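Local coordinates for metallo-carboxypeptidase (Pseudomonas aeruginosa, PDB 4A39), which probably removes C-terminal residues from peptides or proteins, acting as a zinc-dependent carboxypeptidase of the M14 family, at residues R241-P246 / N334-T339; E287-Y292 / A327-A332; Q301-E306 / F345-P350. All blocks are in the same frame, centred on the assembly; numbering follows the deposited sequence.

In the fold
All three interactions lie in the zinc carboxypeptidase part of the chain, and each holds residues that touch the bound GEM. Interactions 1 and 2 adjoin, with centres about 8 Å apart. In sequence, both segments of interaction 2 fall between those of interaction 1. Trp-243 N probably donates a hydrogen bond to Ala-330 O, and loop 327-332 leads straight into helix 332-340. Interaction 3 is centred about 19 Å from interaction 1 and 17 Å from interaction 2. It sets helix 294-308 against strand 343-350 of the seven-stranded sheet. Its first segment falls between the two of each other contact. Loops of interactions 1 and 2 and strand 343-350 each supply part of the ligand pocket.

Interaction 1: residues R241-P246 / N334-T339; sequences RAWLEP and NFVGQT. With GEM ((2-guanidinoethylmercapto)succinic acid), chain D.
Phe-335 and Trp-243 form most of this contact, which joins the loop before helix 252-264 to helix 332-340 in the alpha/beta catalytic fold of the M14 carboxypeptidases. Phe-335 comes first along the helix. Its CG is anti to the backbone N (chi1 178°), which directs its ring at the loop, against the backbone of Trp-243. Trp-243 O sits 3.2 Å above one ring face, displaced toward the rim, with CE2 of Phe-335 as its nearest atom. The same oxygen accepts a hydrogen bond from Gln-258 of helix 252-264. The two side chains cross at about a right angle, and CB of Trp-243 lies 3.9 Å from CB of Phe-335. CD1 of Phe-335 faces the edge of the indole. Val-336 follows, with CG2 placed 3.8 Å from CZ3 of Trp-243. NE1, in the five-membered ring of that indole, donates to Gln-179 OE1. One turn on, Thr-339 OG1 covers the opposite face of the Phe-335 ring, over its centre. It also donates to Phe-335 O at 2.7 Å. Thr-339 N reaches that oxygen from the other face of the carbonyl plane. Two residues before Trp-243, Arg-241 turns to the bound ligand. Its guanidinium grips one carboxylate as a fork, NH1 to GEM O14 and NH2 to GEM O15, both at 3.0 Å and nearly straight (175° and 165°).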
# COMPACT_ATOMS: atom_id res chain seq x y z
N ARG A 241 3.32 -11.41 -8.82
CA ARG A 241 3.18 -12.31 -9.96
C ARG A 241 4.17 -13.45 -9.73
O ARG A 241 4.42 -14.26 -10.61
CB ARG A 241 3.53 -11.60 -11.28
CG ARG A 241 2.56 -10.50 -11.68
CD ARG A 241 1.18 -11.04 -12.02
NE ARG A 241 0.29 -9.97 -12.45
CZ ARG A 241 -0.25 -9.07 -11.63
NH1 ARG A 241 0.00 -9.12 -10.33
NH2 ARG A 241 -1.02 -8.11 -12.12
N ALA A 242 4.73 -13.50 -8.52
CA ALA A 242 5.72 -14.52 -8.18
C ALA A 242 5.25 -15.55 -7.16
O ALA A 242 6.07 -16.32 -6.64
CB ALA A 242 6.99 -13.85 -7.66
N TRP A 243 3.96 -15.61 -6.89
CA TRP A 243 3.48 -16.56 -5.90
C TRP A 243 3.32 -18.00 -6.36
O TRP A 243 3.33 -18.92 -5.54
CB TRP A 243 2.20 -16.03 -5.26
CG TRP A 243 2.48 -14.82 -4.43
CD1 TRP A 243 2.81 -13.58 -4.89
CD2 TRP A 243 2.54 -14.75 -3.00
NE1 TRP A 243 3.09 -12.74 -3.83
CE2 TRP A 243 2.93 -13.44 -2.66
CE3 TRP A 243 2.31 -15.68 -1.97
CZ2 TRP A 243 3.09 -13.02 -1.34
CZ3 TRP A 243 2.48 -15.26 -0.65
CH2 TRP A 243 2.86 -13.94 -0.35
N LEU A 244 3.19 -18.21 -7.66
CA LEU A 244 3.05 -19.56 -8.17
C LEU A 244 4.43 -20.21 -8.26
O LEU A 244 4.58 -21.41 -8.04
CB LEU A 244 2.39 -19.54 -9.55
CG LEU A 244 1.96 -20.88 -10.14
CD1 LEU A 244 1.01 -21.60 -9.18
CD2 LEU A 244 1.29 -20.65 -11.49
N GLU A 245 5.45 -19.40 -8.56
CA GLU A 245 6.82 -19.89 -8.68
C GLU A 245 7.84 -18.91 -8.09
O GLU A 245 8.59 -18.27 -8.82
CB GLU A 245 7.14 -20.14 -10.16
CG GLU A 245 6.18 -21.12 -10.83
CD GLU A 245 6.40 -21.22 -12.33
OE1 GLU A 245 6.27 -20.19 -13.02
OE2 GLU A 245 6.70 -22.33 -12.81
N PRO A 246 7.87 -18.80 -6.75
CA PRO A 246 8.80 -17.90 -6.06
C PRO A 246 10.25 -18.37 -6.16
O PRO A 246 10.52 -19.54 -6.41
CB PRO A 246 8.28 -17.89 -4.63
CG PRO A 246 7.73 -19.26 -4.47
CD PRO A 246 7.00 -19.49 -5.78
N ASN A 334 -5.08 -14.87 -4.53
CA ASN A 334 -5.57 -16.13 -5.06
C ASN A 334 -4.75 -17.34 -4.64
O ASN A 334 -5.32 -18.37 -4.25
CB ASN A 334 -5.65 -16.02 -6.58
CG ASN A 334 -6.68 -15.01 -7.02
OD1 ASN A 334 -7.87 -15.29 -7.04
ND2 ASN A 334 -6.22 -13.81 -7.36
N PHE A 335 -3.43 -17.23 -4.70
CA PHE A 335 -2.57 -18.34 -4.32
C PHE A 335 -2.74 -18.75 -2.86
O PHE A 335 -2.91 -19.94 -2.57
CB PHE A 335 -1.10 -18.00 -4.57
CG PHE A 335 -0.15 -19.09 -4.15
CD1 PHE A 335 0.35 -19.13 -2.85
CD2 PHE A 335 0.21 -20.09 -5.05
CE1 PHE A 335 1.20 -20.17 -2.45
CE2 PHE A 335 1.06 -21.13 -4.65
CZ PHE A 335 1.55 -21.17 -3.35
N VAL A 336 -2.68 -17.79 -1.95
CA VAL A 336 -2.82 -18.08 -0.53
C VAL A 336 -4.22 -18.58 -0.23
O VAL A 336 -4.40 -19.58 0.47
CB VAL A 336 -2.51 -16.83 0.33
CG1 VAL A 336 -2.66 -17.16 1.81
CG2 VAL A 336 -1.10 -16.35 0.04
N GLY A 337 -5.22 -17.89 -0.77
CA GLY A 337 -6.59 -18.28 -0.55
C GLY A 337 -6.87 -19.72 -0.92
O GLY A 337 -7.57 -20.43 -0.20
N GLN A 338 -6.33 -20.16 -2.05
CA GLN A 338 -6.55 -21.53 -2.51
C GLN A 338 -5.67 -22.54 -1.80
O GLN A 338 -6.13 -23.63 -1.43
CB GLN A 338 -6.32 -21.63 -4.01
CG GLN A 338 -6.66 -23.00 -4.58
CD GLN A 338 -6.76 -22.98 -6.09
OE1 GLN A 338 -5.79 -23.27 -6.79
NE2 GLN A 338 -7.93 -22.61 -6.59
N THR A 339 -4.41 -22.20 -1.59
CA THR A 339 -3.48 -23.11 -0.93
C THR A 339 -3.90 -23.42 0.50
O THR A 339 -3.72 -24.55 0.97
CB THR A 339 -2.05 -22.54 -0.93
OG1 THR A 339 -1.62 -22.34 -2.28
CG2 THR A 339 -1.08 -23.49 -0.24
C8 GEM D . -3.31 -6.10 -8.37
S7 GEM D . -3.42 -6.72 -6.65
C6 GEM D . -4.90 -7.79 -6.78
C5 GEM D . -5.92 -7.35 -7.84
N3 GEM D . -5.40 -7.58 -9.19
C1 GEM D . -6.00 -8.47 -9.98
N4 GEM D . -7.06 -9.14 -9.53
N2 GEM D . -5.55 -8.70 -11.21
C9 GEM D . -1.97 -6.45 -9.01
O14 GEM D . -1.19 -7.18 -8.36
O15 GEM D . -1.74 -5.98 -10.14
C10 GEM D . -3.55 -4.59 -8.42
C11 GEM D . -2.50 -3.81 -7.62
O12 GEM D . -2.91 -2.99 -6.77
O13 GEM D . -1.30 -4.05 -7.88

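Interaction 2: residues E287-Y292 / A327-A332. With GEM ((2-guanidinoethylmercapto)succinic acid), chain D.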
# COMPACT_ATOMS: atom_id res chain seq x y z
N GLU A 287 -13.08 -15.21 -6.23
CA GLU A 287 -14.14 -15.90 -6.97
C GLU A 287 -13.69 -16.66 -8.22
O GLU A 287 -14.43 -17.51 -8.72
CB GLU A 287 -15.28 -14.93 -7.31
CG GLU A 287 -15.01 -13.89 -8.39
CD GLU A 287 -14.07 -12.78 -7.94
OE1 GLU A 287 -14.00 -12.48 -6.73
OE2 GLU A 287 -13.41 -12.19 -8.82
N GLY A 288 -12.49 -16.35 -8.72
CA GLY A 288 -11.98 -17.03 -9.90
C GLY A 288 -11.17 -18.29 -9.59
O GLY A 288 -10.75 -19.00 -10.50
N ASN A 289 -10.95 -18.56 -8.31
CA ASN A 289 -10.18 -19.73 -7.89
C ASN A 289 -10.89 -21.05 -8.18
O ASN A 289 -12.08 -21.18 -7.93
CB ASN A 289 -9.89 -19.69 -6.39
CG ASN A 289 -8.69 -18.82 -6.03
OD1 ASN A 289 -8.33 -18.71 -4.85
ND2 ASN A 289 -8.08 -18.21 -7.03
N PRO A 290 -10.17 -22.03 -8.72
CA PRO A 290 -10.82 -23.32 -8.99
C PRO A 290 -11.27 -23.88 -7.63
O PRO A 290 -12.25 -24.62 -7.54
CB PRO A 290 -9.71 -24.14 -9.62
CG PRO A 290 -8.94 -23.11 -10.39
CD PRO A 290 -8.85 -21.97 -9.39
N GLY A 291 -10.54 -23.51 -6.59
CA GLY A 291 -10.86 -23.98 -5.25
C GLY A 291 -11.90 -23.15 -4.51
O GLY A 291 -12.18 -23.41 -3.34
N TYR A 292 -12.48 -22.16 -5.19
CA TYR A 292 -13.50 -21.31 -4.58
C TYR A 292 -14.66 -22.19 -4.14
O TYR A 292 -15.00 -23.17 -4.81
CB TYR A 292 -13.97 -20.27 -5.61
CG TYR A 292 -14.70 -19.07 -5.05
CD1 TYR A 292 -14.11 -18.25 -4.08
CD2 TYR A 292 -15.95 -18.70 -5.55
CE1 TYR A 292 -14.75 -17.09 -3.63
CE2 TYR A 292 -16.59 -17.55 -5.11
CZ TYR A 292 -15.98 -16.75 -4.16
OH TYR A 292 -16.61 -15.58 -3.78
N ALA A 327 -9.07 -17.49 -12.37
CA ALA A 327 -8.15 -16.64 -11.63
C ALA A 327 -6.69 -16.92 -11.99
O ALA A 327 -6.35 -18.00 -12.48
CB ALA A 327 -8.36 -16.82 -10.13
N ASN A 328 -5.85 -15.92 -11.76
CA ASN A 328 -4.42 -16.03 -12.00
C ASN A 328 -3.83 -16.37 -10.63
O ASN A 328 -3.79 -15.52 -9.74
CB ASN A 328 -3.86 -14.69 -12.49
CG ASN A 328 -2.37 -14.75 -12.77
OD1 ASN A 328 -1.70 -15.73 -12.44
ND2 ASN A 328 -1.83 -13.69 -13.36
N LEU A 329 -3.40 -17.62 -10.45
CA LEU A 329 -2.83 -18.04 -9.17
C LEU A 329 -1.45 -17.50 -8.86
O LEU A 329 -0.87 -17.84 -7.83
CB LEU A 329 -2.83 -19.58 -9.08
CG LEU A 329 -4.20 -20.22 -8.83
CD1 LEU A 329 -4.08 -21.73 -8.88
CD2 LEU A 329 -4.74 -19.78 -7.47
N ALA A 330 -0.92 -16.64 -9.73
CA ALA A 330 0.39 -16.04 -9.49
C ALA A 330 0.26 -14.90 -8.49
O ALA A 330 1.25 -14.46 -7.90
CB ALA A 330 0.98 -15.53 -10.80
N LEU A 331 -0.97 -14.41 -8.31
CA LEU A 331 -1.25 -13.33 -7.36
C LEU A 331 -1.38 -13.90 -5.96
O LEU A 331 -1.95 -14.97 -5.76
CB LEU A 331 -2.56 -12.61 -7.72
CG LEU A 331 -2.55 -11.66 -8.92
CD1 LEU A 331 -2.16 -12.39 -10.19
CD2 LEU A 331 -3.94 -11.04 -9.05
N ALA A 332 -0.86 -13.16 -4.98
CA ALA A 332 -0.89 -13.60 -3.58
C ALA A 332 -2.29 -13.91 -3.05
O ALA A 332 -2.49 -14.94 -2.41
CB ALA A 332 -0.23 -12.54 -2.70
C8 GEM D . -3.31 -6.10 -8.37
S7 GEM D . -3.42 -6.72 -6.65
C6 GEM D . -4.90 -7.79 -6.78
C5 GEM D . -5.92 -7.35 -7.84
N3 GEM D . -5.40 -7.58 -9.19
C1 GEM D . -6.00 -8.47 -9.98
N4 GEM D . -7.06 -9.14 -9.53
N2 GEM D . -5.55 -8.70 -11.21
C9 GEM D . -1.97 -6.45 -9.01
O14 GEM D . -1.19 -7.18 -8.36
O15 GEM D . -1.74 -5.98 -10.14
C10 GEM D . -3.55 -4.59 -8.42
C11 GEM D . -2.50 -3.81 -7.62
O12 GEM D . -2.91 -2.99 -6.77
O13 GEM D . -1.30 -4.05 -7.88
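Asn-289 lays its amide nitrogen across the loop 327-332. CG stands beside the backbone N (chi1 -82°), and ND2 comes 3.4 Å from CB of Ala-327. The same atom lies 3.7 Å from CD2 of Leu-329. ND2 therefore has a methyl group of each residue beside it. The leucine side chain slants across the amide. Asn-334 OD1 also lies close to ND2. The methyl of Ala-327 points at the other loop. It packs against bare backbone, with CB only 3.2 Å from C of Gly-288. The fit is tight, for the methyl sits on the side of Gly-288 where a CB would point. The backbones are tied here as well. Ala-327 N donates to Gly-288 O at 2.9 Å, from well above the carbonyl plane (51° out of it). Each loop has a type I beta turn, Asn-289 to Tyr-292 in one and Asn-328 to Leu-331 in the other. Asn-328 OD1 accepts from Ala-330 N at 3.0 Å, which makes an Asx turn. Leu-331 then takes the N-cap position of helix 332-340, and its side chain reaches the ligand. Its CD2 lies over a face of the ligand guanidinium, 3.4 Å from GEM C1. The second loop thus forms part of the wall of the ligand pocket in the M14 carboxypeptidase fold, with Leu-331 against the guanidinium of the bound compound.

Interaction 3: residues Q301-E306 / F345-P350. With GEM ((2-guanidinoethylmercapto)succinic acid), chain D.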
# COMPACT_ATOMS: atom_id res chain seq x y z
N GLN A 301 -18.67 -12.05 1.29
CA GLN A 301 -19.85 -11.19 1.39
C GLN A 301 -19.91 -10.61 2.80
O GLN A 301 -20.12 -9.40 2.98
CB GLN A 301 -21.12 -12.02 1.11
CG GLN A 301 -22.29 -11.24 0.52
CD GLN A 301 -22.84 -10.18 1.44
OE1 GLN A 301 -23.19 -10.44 2.59
NE2 GLN A 301 -22.92 -8.95 0.93
N ARG A 302 -19.72 -11.46 3.80
CA ARG A 302 -19.74 -11.04 5.20
C ARG A 302 -18.71 -9.95 5.50
O ARG A 302 -19.02 -8.94 6.13
CB ARG A 302 -19.47 -12.25 6.11
CG ARG A 302 -20.61 -13.25 6.18
CD ARG A 302 -21.72 -12.76 7.09
NE ARG A 302 -21.26 -12.61 8.47
CZ ARG A 302 -21.41 -11.50 9.19
NH1 ARG A 302 -22.03 -10.44 8.67
NH2 ARG A 302 -20.97 -11.45 10.44
N PHE A 303 -17.48 -10.16 5.03
CA PHE A 303 -16.39 -9.21 5.23
C PHE A 303 -16.68 -7.85 4.62
O PHE A 303 -16.52 -6.81 5.26
CB PHE A 303 -15.09 -9.77 4.63
CG PHE A 303 -13.89 -8.90 4.86
CD1 PHE A 303 -13.59 -7.85 3.98
CD2 PHE A 303 -13.05 -9.12 5.94
CE1 PHE A 303 -12.49 -7.04 4.19
CE2 PHE A 303 -11.93 -8.31 6.16
CZ PHE A 303 -11.65 -7.27 5.27
N ARG A 304 -17.11 -7.85 3.36
CA ARG A 304 -17.41 -6.60 2.66
C ARG A 304 -18.54 -5.82 3.32
O ARG A 304 -18.47 -4.60 3.47
CB ARG A 304 -17.77 -6.88 1.20
CG ARG A 304 -16.59 -7.19 0.30
CD ARG A 304 -17.04 -7.39 -1.14
NE ARG A 304 -15.92 -7.54 -2.07
CZ ARG A 304 -15.75 -8.60 -2.85
NH1 ARG A 304 -16.61 -9.61 -2.81
NH2 ARG A 304 -14.70 -8.66 -3.67
N GLU A 305 -19.58 -6.54 3.74
CA GLU A 305 -20.75 -5.92 4.38
C GLU A 305 -20.41 -5.30 5.73
O GLU A 305 -20.80 -4.17 6.03
CB GLU A 305 -21.86 -6.96 4.55
CG GLU A 305 -23.24 -6.36 4.77
CD GLU A 305 -24.35 -7.39 4.67
OE1 GLU A 305 -24.08 -8.52 4.22
OE2 GLU A 305 -25.50 -7.06 5.05
N GLU A 306 -19.67 -6.05 6.55
CA GLU A 306 -19.30 -5.55 7.87
C GLU A 306 -18.29 -4.41 7.78
O GLU A 306 -18.34 -3.48 8.59
CB GLU A 306 -18.73 -6.69 8.72
CG GLU A 306 -19.74 -7.78 9.07
CD GLU A 306 -20.81 -7.33 10.06
OE1 GLU A 306 -20.81 -6.16 10.49
OE2 GLU A 306 -21.67 -8.17 10.41
N PHE A 345 -8.33 -11.52 0.49
CA PHE A 345 -8.65 -10.33 -0.29
C PHE A 345 -7.43 -9.50 -0.62
O PHE A 345 -6.43 -9.51 0.11
CB PHE A 345 -9.56 -9.38 0.49
CG PHE A 345 -11.02 -9.75 0.51
CD1 PHE A 345 -11.78 -9.71 -0.65
CD2 PHE A 345 -11.64 -10.05 1.72
CE1 PHE A 345 -13.15 -9.95 -0.61
CE2 PHE A 345 -13.01 -10.30 1.76
CZ PHE A 345 -13.76 -10.25 0.60
N THR A 346 -7.53 -8.77 -1.72
CA THR A 346 -6.50 -7.81 -2.09
C THR A 346 -7.25 -6.54 -1.70
O THR A 346 -8.34 -6.30 -2.22
CB THR A 346 -6.24 -7.78 -3.61
OG1 THR A 346 -5.66 -9.02 -4.02
CG2 THR A 346 -5.30 -6.64 -3.95
N ILE A 347 -6.72 -5.77 -0.75
CA ILE A 347 -7.38 -4.54 -0.33
C ILE A 347 -6.79 -3.42 -1.18
O ILE A 347 -5.57 -3.30 -1.30
CB ILE A 347 -7.14 -4.23 1.17
CG1 ILE A 347 -7.74 -5.35 2.04
CG2 ILE A 347 -7.76 -2.90 1.54
CD1 ILE A 347 -9.25 -5.51 1.89
N GLU A 348 -7.66 -2.60 -1.76
CA GLU A 348 -7.22 -1.51 -2.63
C GLU A 348 -7.66 -0.13 -2.18
O GLU A 348 -8.85 0.16 -2.08
CB GLU A 348 -7.74 -1.75 -4.05
CG GLU A 348 -7.23 -3.02 -4.72
CD GLU A 348 -5.79 -2.92 -5.18
OE1 GLU A 348 -5.25 -1.79 -5.20
OE2 GLU A 348 -5.21 -3.97 -5.52
N MET A 349 -6.68 0.74 -1.91
CA MET A 349 -6.95 2.12 -1.52
C MET A 349 -6.54 2.99 -2.71
O MET A 349 -5.58 2.68 -3.42
CB MET A 349 -6.15 2.49 -0.27
CG MET A 349 -6.64 1.82 1.00
SD MET A 349 -5.47 2.07 2.35
CE MET A 349 -4.28 0.75 1.98
N PRO A 350 -7.27 4.09 -2.93
CA PRO A 350 -6.99 5.00 -4.05
C PRO A 350 -5.85 6.00 -3.92
O PRO A 350 -5.58 6.49 -2.83
CB PRO A 350 -8.32 5.71 -4.24
CG PRO A 350 -8.77 5.89 -2.82
CD PRO A 350 -8.47 4.53 -2.19
C8 GEM D . -3.31 -6.10 -8.37
S7 GEM D . -3.42 -6.72 -6.65
C6 GEM D . -4.90 -7.79 -6.78
C5 GEM D . -5.92 -7.35 -7.84
N3 GEM D . -5.40 -7.58 -9.19
C1 GEM D . -6.00 -8.47 -9.98
N4 GEM D . -7.06 -9.14 -9.53
N2 GEM D . -5.55 -8.70 -11.21
C9 GEM D . -1.97 -6.45 -9.01
O14 GEM D . -1.19 -7.18 -8.36
O15 GEM D . -1.74 -5.98 -10.14
C10 GEM D . -3.55 -4.59 -8.42
C11 GEM D . -2.50 -3.81 -7.62
O12 GEM D . -2.91 -2.99 -6.77
O13 GEM D . -1.30 -4.05 -7.88
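Phe-303 and Phe-345 lie alongside each other, pointing in opposite senses, one from a helix and one from a strand. Phe-303 holds CG anti to its backbone nitrogen (chi1 -177°), which swings the ring off the helix toward the strand. The rings meet obliquely, their planes 39° apart. The centroids of the Phe-303 and Phe-345 rings are 4.9 Å from each other. The closest approach is CD1 of Phe-303 to CE2 of Phe-345, at 3.4 Å. CD2 of Phe-345 lies above one face of Phe-303, toward its rim. Ile-347 adds CD1, 4.3 Å from CE1 of Phe-303. This is a helix lying on the central mixed sheet of the alpha/beta carboxypeptidase fold, nearly parallel to the strand, with 11.9 Å between the two segment axes. Arg-304 is extended from CG to NE and passes beside Phe-345 on its way to the sheet. CE1 of Phe-345 sits 3.6 Å above its guanidinium plane, over the centre. The ring presents its edge there, and the two planes are 66° apart. NH2 of Arg-304 donates a hydrogen bond to Ala-283 O of the neighbouring strand 282-284. On the strand, Thr-346 and Glu-348 meet the ligand. Thr-346 touches it through CG2, beside GEM S7. The predicted proton donor/acceptor Glu-348 brings OE2 to 2.8 Å from GEM O12, its chain bent about the CB-CG bond.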